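Local coordinates for protein ethylbenzene dehydrogenase alpha-subunit (Aromatoleum aromaticum, PDB 2IVF) that is the molybdenum-bearing alpha-subunit of a molybdopterin oxidoreductase, holding two pterin guanine dinucleotide cofactors and an iron-sulfur cluster, at residues A241-C254 / F267-I281. Residues are numbered along the deposited sequence; the frame is centred on the assembly and turned at random.
Sequences ADNLLDAELIFMTC and FLSEARYKGAEVVVI. With MGD (2-amino-5,6-dimercapto-7-methyl-3,7,8a,9-tetrahydro-8-oxa-1,3,9,10-tetraaza-anthracen-4-one guanosine dinucleotide), chain M.
Ile250 of strand 249-253 packs under helix 265-274, which carries the chain over to strand 277-281 in a beta-alpha-beta crossover. From its CB, 4.0 Å from Glu277 O, the side chain forks. Ile250 and Leu268 run antiparallel past one another, and CG2 of Ile250 meets Leu268 CD1 at 3.7 Å; chi1 of -59° sets CG1 trans to the carbonyl carbon, which sends CD1 to Ala271 CB (3.5 Å) and Ala276 CB (3.6 Å). Alanine suits both positions, since each methyl meets the tip of Ile250 directly. On the same face, Met252 bends its flexible chain to bring CE against Leu268 CD1, tip to tip. Gly275, with positive phi, closes the helix in a Schellman motif and turns the chain into the second strand. The strands run parallel, with Val279 N bound to Ile250 O (2.8 Å) and Met252 N to Val279 O. On the opposite face Phe251 lies alongside Val279, CD1 to CB 3.7 Å, and meets Trp307 edge-to-face. Beyond, Ile281 O accepts MGD N2 at 2.8 Å. Apolar side chains thus fix the layers, while a backbone carbonyl at the C-terminal end of the parallel strands reads the guanine amino group, as in Rossmann-like nucleotide sites.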
ATOM      1  N   ALA A 241      14.485   8.401  -8.451  1.00 21.16           N
ATOM      2  CA  ALA A 241      13.821   7.337  -9.236  1.00 20.91           C
ATOM      3  C   ALA A 241      14.027   7.500 -10.733  1.00 21.18           C
ATOM      4  O   ALA A 241      14.016   6.482 -11.463  1.00 21.27           O
ATOM      5  CB  ALA A 241      12.351   7.242  -8.895  1.00 20.58           C
ATOM      6  N   ASP A 242      14.182   8.751 -11.185  1.00 21.47           N
ATOM      7  CA  ASP A 242      14.363   9.038 -12.620  1.00 22.05           C
ATOM      8  C   ASP A 242      15.749   8.593 -13.110  1.00 22.82           C
ATOM      9  O   ASP A 242      15.951   8.485 -14.310  1.00 21.23           O
ATOM     10  CB  ASP A 242      14.064  10.501 -12.986  1.00 22.32           C
ATOM     11  CG  ASP A 242      14.918  11.522 -12.209  1.00 24.43           C
ATOM     12  OD1 ASP A 242      15.656  11.089 -11.293  1.00 22.14           O
ATOM     13  OD2 ASP A 242      14.791  12.755 -12.458  1.00 24.19           O
ATOM     14  N   ASN A 243      16.652   8.245 -12.172  1.00 21.17           N
ATOM     15  CA  ASN A 243      17.962   7.646 -12.505  1.00 21.35           C
ATOM     16  C   ASN A 243      17.781   6.335 -13.283  1.00 21.72           C
ATOM     17  O   ASN A 243      18.599   6.006 -14.157  1.00 22.34           O
ATOM     18  CB  ASN A 243      18.763   7.359 -11.250  1.00 21.17           C
ATOM     19  CG  ASN A 243      20.201   6.910 -11.533  1.00 20.76           C
ATOM     20  OD1 ASN A 243      20.924   7.560 -12.282  1.00 21.65           O
ATOM     21  ND2 ASN A 243      20.617   5.811 -10.912  1.00 22.92           N
ATOM     22  N   LEU A 244      16.675   5.638 -13.052  1.00 22.10           N
ATOM     23  CA  LEU A 244      16.381   4.410 -13.817  1.00 22.30           C
ATOM     24  C   LEU A 244      16.253   4.673 -15.302  1.00 23.15           C
ATOM     25  O   LEU A 244      16.505   3.795 -16.116  1.00 22.86           O
ATOM     26  CB  LEU A 244      15.080   3.753 -13.343  1.00 22.14           C
ATOM     27  CG  LEU A 244      14.949   3.157 -11.948  1.00 24.05           C
ATOM     28  CD1 LEU A 244      13.620   2.369 -11.870  1.00 22.39           C
ATOM     29  CD2 LEU A 244      16.174   2.308 -11.582  1.00 22.74           C
ATOM     30  N   LEU A 245      15.896   5.896 -15.676  1.00 23.20           N
ATOM     31  CA  LEU A 245      15.781   6.216 -17.076  1.00 22.98           C
ATOM     32  C   LEU A 245      17.130   6.284 -17.807  1.00 24.09           C
ATOM     33  O   LEU A 245      17.165   6.333 -19.034  1.00 24.23           O
ATOM     34  CB  LEU A 245      15.063   7.509 -17.228  1.00 22.57           C
ATOM     35  CG  LEU A 245      13.602   7.490 -16.765  1.00 21.60           C
ATOM     36  CD1 LEU A 245      13.040   8.916 -16.798  1.00 19.14           C
ATOM     37  CD2 LEU A 245      12.806   6.528 -17.663  1.00 19.73           C
ATOM     38  N   ASP A 246      18.222   6.307 -17.035  1.00 23.29           N
ATOM     39  CA  ASP A 246      19.563   6.223 -17.560  1.00 23.43           C
ATOM     40  C   ASP A 246      20.230   4.835 -17.479  1.00 23.12           C
ATOM     41  O   ASP A 246      21.366   4.689 -17.885  1.00 21.96           O
ATOM     42  CB  ASP A 246      20.432   7.240 -16.824  1.00 23.80           C
ATOM     43  CG  ASP A 246      20.122   8.676 -17.232  1.00 25.33           C
ATOM     44  OD1 ASP A 246      19.850   8.878 -18.423  1.00 28.64           O
ATOM     45  OD2 ASP A 246      20.208   9.578 -16.385  1.00 24.65           O
ATOM     46  N   ALA A 247      19.518   3.840 -16.945  1.00 23.05           N
ATOM     47  CA  ALA A 247      20.012   2.512 -16.809  1.00 22.46           C
ATOM     48  C   ALA A 247      19.588   1.719 -18.036  1.00 23.25           C
ATOM     49  O   ALA A 247      18.584   2.046 -18.684  1.00 22.81           O
ATOM     50  CB  ALA A 247      19.452   1.890 -15.530  1.00 20.65           C
ATOM     51  N   GLU A 248      20.407   0.759 -18.433  1.00 23.40           N
ATOM     52  CA  GLU A 248      20.074  -0.164 -19.541  1.00 23.41           C
ATOM     53  C   GLU A 248      19.626  -1.492 -18.972  1.00 23.27           C
ATOM     54  O   GLU A 248      18.970  -2.285 -19.623  1.00 21.39           O
ATOM     55  CB  GLU A 248      21.304  -0.357 -20.435  1.00 23.40           C
ATOM     56  CG  GLU A 248      21.760   0.895 -21.071  1.00 24.51           C
ATOM     57  CD  GLU A 248      23.071   0.744 -21.790  1.00 26.98           C
ATOM     58  OE1 GLU A 248      24.004   0.130 -21.247  1.00 24.05           O
ATOM     59  OE2 GLU A 248      23.169   1.287 -22.909  1.00 32.33           O
ATOM     60  N   LEU A 249      19.975  -1.746 -17.716  1.00 21.44           N
ATOM     61  CA  LEU A 249      19.649  -3.029 -17.088  1.00 22.62           C
ATOM     62  C   LEU A 249      19.366  -2.698 -15.649  1.00 22.68           C
ATOM     63  O   LEU A 249      20.153  -1.954 -15.042  1.00 22.39           O
ATOM     64  CB  LEU A 249      20.834  -3.989 -17.105  1.00 23.03           C
ATOM     65  CG  LEU A 249      20.706  -5.381 -16.488  1.00 21.46           C
ATOM     66  CD1 LEU A 249      19.555  -6.146 -17.149  1.00 22.88           C
ATOM     67  CD2 LEU A 249      22.078  -6.157 -16.618  1.00 21.97           C
ATOM     68  N   ILE A 250      18.187  -3.099 -15.174  1.00 22.09           N
ATOM     69  CA  ILE A 250      17.695  -2.741 -13.842  1.00 22.92           C
ATOM     70  C   ILE A 250      17.381  -4.017 -13.063  1.00 24.19           C
ATOM     71  O   ILE A 250      16.608  -4.891 -13.529  1.00 24.50           O
ATOM     72  CB  ILE A 250      16.419  -1.884 -13.905  1.00 23.47           C
ATOM     73  CG1 ILE A 250      16.661  -0.584 -14.693  1.00 22.02           C
ATOM     74  CG2 ILE A 250      15.865  -1.617 -12.479  1.00 20.61           C
ATOM     75  CD1 ILE A 250      15.413   0.131 -15.237  1.00 22.96           C
ATOM     76  N   PHE A 251      17.970  -4.135 -11.887  1.00 24.49           N
ATOM     77  CA  PHE A 251      17.705  -5.240 -10.963  1.00 23.91           C
ATOM     78  C   PHE A 251      16.921  -4.796  -9.737  1.00 25.78           C
ATOM     79  O   PHE A 251      17.441  -4.042  -8.899  1.00 25.42           O
ATOM     80  CB  PHE A 251      19.030  -5.860 -10.459  1.00 25.20           C
ATOM     81  CG  PHE A 251      19.759  -6.633 -11.478  1.00 23.93           C
ATOM     82  CD1 PHE A 251      19.404  -7.945 -11.772  1.00 19.78           C
ATOM     83  CD2 PHE A 251      20.843  -6.080 -12.126  1.00 23.88           C
ATOM     84  CE1 PHE A 251      20.083  -8.667 -12.731  1.00 22.92           C
ATOM     85  CE2 PHE A 251      21.544  -6.808 -13.055  1.00 23.71           C
ATOM     86  CZ  PHE A 251      21.152  -8.094 -13.386  1.00 24.23           C
ATOM     87  N   MET A 252      15.674  -5.268  -9.621  1.00 23.82           N
ATOM     88  CA  MET A 252      14.863  -5.076  -8.421  1.00 23.46           C
ATOM     89  C   MET A 252      15.042  -6.322  -7.601  1.00 24.03           C
ATOM     90  O   MET A 252      14.656  -7.395  -8.060  1.00 24.13           O
ATOM     91  CB  MET A 252      13.391  -4.915  -8.798  1.00 23.26           C
ATOM     92  CG  MET A 252      13.140  -3.647  -9.582  1.00 23.19           C
ATOM     93  SD  MET A 252      13.195  -2.257  -8.425  1.00 29.06           S
ATOM     94  CE  MET A 252      13.835  -0.963  -9.444  1.00 29.88           C
ATOM     95  N   THR A 253      15.626  -6.205  -6.402  1.00 22.88           N
ATOM     96  CA  THR A 253      15.976  -7.394  -5.639  1.00 23.19           C
ATOM     97  C   THR A 253      15.671  -7.146  -4.176  1.00 24.30           C
ATOM     98  O   THR A 253      15.759  -6.009  -3.714  1.00 24.76           O
ATOM     99  CB  THR A 253      17.449  -7.759  -5.825  1.00 24.15           C
ATOM    100  OG1 THR A 253      17.689  -8.951  -5.091  1.00 22.15           O
ATOM    101  CG2 THR A 253      18.420  -6.647  -5.396  1.00 20.85           C
ATOM    102  N   CYS A 254      15.260  -8.185  -3.460  1.00 23.62           N
ATOM    103  CA  CYS A 254      14.898  -8.027  -2.057  1.00 22.91           C
ATOM    104  C   CYS A 254      13.972  -6.836  -1.885  1.00 23.86           C
ATOM    105  O   CYS A 254      14.061  -6.157  -0.903  1.00 22.46           O
ATOM    106  CB  CYS A 254      16.145  -7.868  -1.191  1.00 23.50           C
ATOM    107  SG  CYS A 254      16.963  -9.426  -1.042  1.00 25.96           S
ATOM    108  N   PHE A 267       8.591   4.998 -13.077  1.00 22.58           N
ATOM    109  CA  PHE A 267       9.941   5.162 -13.653  1.00 22.37           C
ATOM    110  C   PHE A 267      10.510   3.789 -14.087  1.00 22.39           C
ATOM    111  O   PHE A 267      11.196   3.696 -15.094  1.00 22.04           O
ATOM    112  CB  PHE A 267      10.889   5.855 -12.664  1.00 21.98           C
ATOM    113  CG  PHE A 267      10.629   7.324 -12.503  1.00 22.03           C
ATOM    114  CD1 PHE A 267      10.955   8.212 -13.522  1.00 22.49           C
ATOM    115  CD2 PHE A 267      10.142   7.831 -11.316  1.00 24.69           C
ATOM    116  CE1 PHE A 267      10.744   9.564 -13.393  1.00 23.62           C
ATOM    117  CE2 PHE A 267       9.918   9.211 -11.160  1.00 22.41           C
ATOM    118  CZ  PHE A 267      10.243  10.076 -12.162  1.00 22.33           C
ATOM    119  N   LEU A 268      10.191   2.749 -13.331  1.00 23.20           N
ATOM    120  CA  LEU A 268      10.537   1.376 -13.708  1.00 22.77           C
ATOM    121  C   LEU A 268       9.820   0.918 -14.978  1.00 22.62           C
ATOM    122  O   LEU A 268      10.472   0.466 -15.912  1.00 20.95           O
ATOM    123  CB  LEU A 268      10.277   0.415 -12.567  1.00 23.05           C
ATOM    124  CG  LEU A 268      10.682  -1.041 -12.817  1.00 24.32           C
ATOM    125  CD1 LEU A 268      12.244  -1.217 -12.948  1.00 21.26           C
ATOM    126  CD2 LEU A 268      10.122  -1.911 -11.644  1.00 21.79           C
ATOM    127  N   SER A 269       8.485   1.035 -15.064  1.00 23.29           N
ATOM    128  CA  SER A 269       7.809   0.672 -16.306  1.00 22.54           C
ATOM    129  C   SER A 269       8.152   1.526 -17.511  1.00 23.69           C
ATOM    130  O   SER A 269       8.123   1.071 -18.649  1.00 22.35           O
ATOM    131  CB  SER A 269       6.282   0.615 -16.161  1.00 23.27           C
ATOM    132  OG  SER A 269       5.798   1.900 -15.866  1.00 23.77           O
ATOM    133  N   GLU A 270       8.413   2.807 -17.277  1.00 22.92           N
ATOM    134  CA  GLU A 270       8.792   3.704 -18.336  1.00 22.11           C
ATOM    135  C   GLU A 270      10.234   3.462 -18.799  1.00 21.50           C
ATOM    136  O   GLU A 270      10.510   3.488 -19.982  1.00 21.02           O
ATOM    137  CB  GLU A 270       8.544   5.137 -17.867  1.00 21.03           C
ATOM    138  CG  GLU A 270       7.025   5.331 -17.675  1.00 23.20           C
ATOM    139  CD  GLU A 270       6.611   6.437 -16.750  1.00 23.84           C
ATOM    140  OE1 GLU A 270       7.504   7.089 -16.163  1.00 22.83           O
ATOM    141  OE2 GLU A 270       5.361   6.669 -16.662  1.00 22.47           O
ATOM    142  N   ALA A 271      11.141   3.130 -17.877  1.00 20.36           N
ATOM    143  CA  ALA A 271      12.493   2.731 -18.257  1.00 20.35           C
ATOM    144  C   ALA A 271      12.432   1.503 -19.140  1.00 20.72           C
ATOM    145  O   ALA A 271      13.219   1.333 -20.073  1.00 21.07           O
ATOM    146  CB  ALA A 271      13.361   2.391 -16.982  1.00 18.99           C
ATOM    147  N   ARG A 272      11.523   0.598 -18.790  1.00 21.77           N
ATOM    148  CA  ARG A 272      11.323  -0.566 -19.572  1.00 21.66           C
ATOM    149  C   ARG A 272      10.973  -0.224 -21.048  1.00 22.21           C
ATOM    150  O   ARG A 272      11.555  -0.750 -21.974  1.00 21.24           O
ATOM    151  CB  ARG A 272      10.283  -1.455 -18.947  1.00 21.51           C
ATOM    152  CG  ARG A 272      10.118  -2.794 -19.657  1.00 21.85           C
ATOM    153  CD  ARG A 272       9.021  -3.618 -19.092  1.00 22.87           C
ATOM    154  NE  ARG A 272       9.050  -5.012 -19.564  1.00 22.72           N
ATOM    155  CZ  ARG A 272       8.044  -5.880 -19.424  1.00 22.12           C
ATOM    156  NH1 ARG A 272       6.922  -5.548 -18.804  1.00 20.97           N
ATOM    157  NH2 ARG A 272       8.170  -7.104 -19.900  1.00 20.42           N
ATOM    158  N   TYR A 273       9.958   0.594 -21.237  1.00 22.20           N
ATOM    159  CA  TYR A 273       9.589   1.034 -22.567  1.00 22.69           C
ATOM    160  C   TYR A 273      10.697   1.816 -23.346  1.00 23.70           C
ATOM    161  O   TYR A 273      10.719   1.831 -24.579  1.00 24.64           O
ATOM    162  CB  TYR A 273       8.388   1.937 -22.411  1.00 22.35           C
ATOM    163  CG  TYR A 273       7.038   1.257 -22.300  1.00 20.74           C
ATOM    164  CD1 TYR A 273       6.728   0.106 -23.043  1.00 23.34           C
ATOM    165  CD2 TYR A 273       6.030   1.854 -21.593  1.00 20.16           C
ATOM    166  CE1 TYR A 273       5.488  -0.457 -23.008  1.00 23.34           C
ATOM    167  CE2 TYR A 273       4.774   1.289 -21.506  1.00 22.75           C
ATOM    168  CZ  TYR A 273       4.503   0.127 -22.221  1.00 20.91           C
ATOM    169  OH  TYR A 273       3.234  -0.369 -22.244  1.00 20.76           O
ATOM    170  N   LYS A 274      11.564   2.515 -22.624  1.00 24.62           N
ATOM    171  CA  LYS A 274      12.708   3.250 -23.204  1.00 25.29           C
ATOM    172  C   LYS A 274      13.772   2.244 -23.629  1.00 24.93           C
ATOM    173  O   LYS A 274      14.670   2.565 -24.403  1.00 24.69           O
ATOM    174  CB  LYS A 274      13.265   4.187 -22.121  1.00 25.10           C
ATOM    175  CG  LYS A 274      14.178   5.257 -22.586  1.00 28.65           C
ATOM    176  CD  LYS A 274      14.763   6.011 -21.408  1.00 30.00           C
ATOM    177  CE  LYS A 274      15.738   7.020 -21.940  1.00 32.39           C
ATOM    178  NZ  LYS A 274      16.197   7.783 -20.792  1.00 39.22           N
ATOM    179  N   GLY A 275      13.689   1.026 -23.115  1.00 23.27           N
ATOM    180  CA  GLY A 275      14.582  -0.029 -23.551  1.00 24.05           C
ATOM    181  C   GLY A 275      15.368  -0.717 -22.465  1.00 23.48           C
ATOM    182  O   GLY A 275      16.073  -1.701 -22.739  1.00 23.38           O
ATOM    183  N   ALA A 276      15.267  -0.213 -21.244  1.00 24.08           N
ATOM    184  CA  ALA A 276      15.845  -0.877 -20.101  1.00 23.81           C
ATOM    185  C   ALA A 276      15.287  -2.309 -19.902  1.00 24.76           C
ATOM    186  O   ALA A 276      14.088  -2.586 -20.057  1.00 25.79           O
ATOM    187  CB  ALA A 276      15.689  -0.010 -18.786  1.00 23.16           C
ATOM    188  N   GLU A 277      16.177  -3.231 -19.622  1.00 24.62           N
ATOM    189  CA  GLU A 277      15.794  -4.585 -19.317  1.00 24.69           C
ATOM    190  C   GLU A 277      15.556  -4.693 -17.832  1.00 24.43           C
ATOM    191  O   GLU A 277      16.422  -4.361 -17.036  1.00 24.71           O
ATOM    192  CB  GLU A 277      16.910  -5.511 -19.748  1.00 24.08           C
ATOM    193  CG  GLU A 277      16.778  -6.948 -19.355  1.00 27.16           C
ATOM    194  CD  GLU A 277      17.556  -7.852 -20.367  1.00 30.17           C
ATOM    195  OE1 GLU A 277      18.411  -7.328 -21.132  1.00 37.43           O
ATOM    196  OE2 GLU A 277      17.236  -9.049 -20.452  1.00 35.77           O
ATOM    197  N   VAL A 278      14.372  -5.139 -17.448  1.00 24.49           N
ATOM    198  CA  VAL A 278      13.992  -5.136 -16.028  1.00 23.03           C
ATOM    199  C   VAL A 278      13.963  -6.544 -15.509  1.00 22.64           C
ATOM    200  O   VAL A 278      13.256  -7.419 -16.032  1.00 21.33           O
ATOM    201  CB  VAL A 278      12.637  -4.439 -15.811  1.00 23.03           C
ATOM    202  CG1 VAL A 278      12.168  -4.594 -14.354  1.00 22.96           C
ATOM    203  CG2 VAL A 278      12.718  -2.919 -16.299  1.00 22.57           C
ATOM    204  N   VAL A 279      14.727  -6.731 -14.448  1.00 21.14           N
ATOM    205  CA  VAL A 279      14.890  -7.994 -13.805  1.00 22.69           C
ATOM    206  C   VAL A 279      14.420  -7.904 -12.348  1.00 23.79           C
ATOM    207  O   VAL A 279      14.826  -7.002 -11.610  1.00 26.61           O
ATOM    208  CB  VAL A 279      16.321  -8.450 -13.802  1.00 20.41           C
ATOM    209  CG1 VAL A 279      16.396  -9.850 -13.157  1.00 20.70           C
ATOM    210  CG2 VAL A 279      16.887  -8.358 -15.268  1.00 20.43           C
ATOM    211  N   VAL A 280      13.568  -8.841 -11.942  1.00 24.42           N
ATOM    212  CA  VAL A 280      13.139  -8.936 -10.539  1.00 23.80           C
ATOM    213  C   VAL A 280      13.765 -10.179 -10.007  1.00 23.55           C
ATOM    214  O   VAL A 280      13.516 -11.261 -10.540  1.00 23.52           O
ATOM    215  CB  VAL A 280      11.588  -8.962 -10.372  1.00 24.28           C
ATOM    216  CG1 VAL A 280      11.173  -9.327  -8.963  1.00 22.84           C
ATOM    217  CG2 VAL A 280      10.959  -7.591 -10.777  1.00 21.89           C
ATOM    218  N   ILE A 281      14.634 -10.008  -9.007  1.00 23.07           N
ATOM    219  CA  ILE A 281      15.234 -11.132  -8.300  1.00 23.81           C
ATOM    220  C   ILE A 281      14.414 -11.292  -7.017  1.00 24.32           C
ATOM    221  O   ILE A 281      14.443 -10.433  -6.118  1.00 25.13           O
ATOM    222  CB  ILE A 281      16.718 -10.904  -7.956  1.00 22.93           C
ATOM    223  CG1 ILE A 281      17.510 -10.523  -9.187  1.00 23.13           C
ATOM    224  CG2 ILE A 281      17.292 -12.176  -7.286  1.00 23.07           C
ATOM    225  CD1 ILE A 281      18.960 -10.137  -8.881  1.00 24.20           C
TER
HETATM  226  PB  MGD M1986      10.235  -5.515   1.154  1.00 13.50           P
HETATM  227  O1B MGD M1986       8.810  -5.083   1.148  1.00 13.53           O
HETATM  228  O2B MGD M1986      10.676  -6.235   2.377  1.00 16.27           O
HETATM  229  O3B MGD M1986      11.300  -4.382   0.894  1.00 15.54           O
HETATM  230  O3A MGD M1986      10.133  -2.119   0.976  1.00 13.42           O
HETATM  231  PA  MGD M1986      11.186  -2.957   0.120  1.00 14.85           P
HETATM  232  O1A MGD M1986      10.608  -3.065  -1.223  1.00 13.45           O
HETATM  233  O2A MGD M1986      12.511  -2.379   0.254  1.00 13.70           O
HETATM  234  O5' MGD M1986      10.516  -6.472  -0.108  1.00 15.42           O
HETATM  235  C5' MGD M1986       9.666  -7.607  -0.328  1.00 10.50           C
HETATM  236  C4' MGD M1986      10.292  -8.536  -1.364  1.00 12.02           C
HETATM  237  O4' MGD M1986      11.459  -9.144  -0.830  1.00 14.93           O
HETATM  238  C3' MGD M1986       9.302  -9.673  -1.453  1.00 12.42           C
HETATM  239  O3' MGD M1986       8.412  -9.368  -2.520  1.00 13.73           O
HETATM  240  C2' MGD M1986      10.198 -10.879  -1.766  1.00 15.07           C
HETATM  241  O2' MGD M1986       9.922 -11.358  -3.095  1.00 17.21           O
HETATM  242  C1' MGD M1986      11.622 -10.310  -1.652  1.00 14.09           C
HETATM  243  N9  MGD M1986      12.482 -11.294  -0.952  1.00 13.82           N
HETATM  244  C8  MGD M1986      12.290 -11.869   0.245  1.00 15.66           C
HETATM  245  N7  MGD M1986      13.316 -12.670   0.556  1.00 15.10           N
HETATM  246  C5  MGD M1986      14.189 -12.579  -0.480  1.00 16.12           C
HETATM  247  C6  MGD M1986      15.408 -13.154  -0.811  1.00 15.83           C
HETATM  248  O6  MGD M1986      16.010 -13.988  -0.123  1.00 15.84           O
HETATM  249  N1  MGD M1986      15.997 -12.767  -2.018  1.00 16.39           N
HETATM  250  C2  MGD M1986      15.432 -11.865  -2.932  1.00 15.83           C
HETATM  251  N2  MGD M1986      16.085 -11.562  -4.106  1.00 13.58           N
HETATM  252  N3  MGD M1986      14.266 -11.305  -2.581  1.00 13.40           N
HETATM  253  C4  MGD M1986      13.651 -11.665  -1.414  1.00 14.16           C
HETATM  254  C10 MGD M1986      10.347  -1.843   2.312  1.00 14.53           C
HETATM  255  C11 MGD M1986      10.081  -0.377   2.545  1.00 13.30           C
HETATM  256  O11 MGD M1986       8.797  -0.117   2.150  1.00 13.50           O
HETATM  257  C12 MGD M1986      10.350   0.107   3.977  1.00 15.42           C
HETATM  258  S12 MGD M1986      11.646  -0.567   4.957  1.00 15.44           S
HETATM  259  C13 MGD M1986       9.566   1.097   4.514  1.00 14.58           C
HETATM  260  S13 MGD M1986       9.890   1.659   6.118  1.00 14.84           S
HETATM  261  C14 MGD M1986       8.431   1.672   3.739  1.00 16.59           C
HETATM  262  N15 MGD M1986       7.196   1.003   4.237  1.00 14.50           N
HETATM  263  C16 MGD M1986       6.071   0.828   3.408  1.00 14.22           C
HETATM  264  C17 MGD M1986       4.870   0.351   3.867  1.00 13.16           C
HETATM  265  O17 MGD M1986       4.713   0.019   5.066  1.00 15.69           O
HETATM  266  N18 MGD M1986       3.817   0.214   2.940  1.00 14.02           N
HETATM  267  C19 MGD M1986       3.936   0.553   1.628  1.00 12.14           C
HETATM  268  N19 MGD M1986       2.866   0.376   0.828  1.00 14.20           N
HETATM  269  N20 MGD M1986       5.137   0.980   1.211  1.00 13.91           N
HETATM  270  C21 MGD M1986       6.164   1.150   2.058  1.00 12.01           C
HETATM  271  N22 MGD M1986       7.393   1.608   1.595  1.00 14.92           N
HETATM  272  C23 MGD M1986       8.634   1.299   2.243  1.00 14.40           C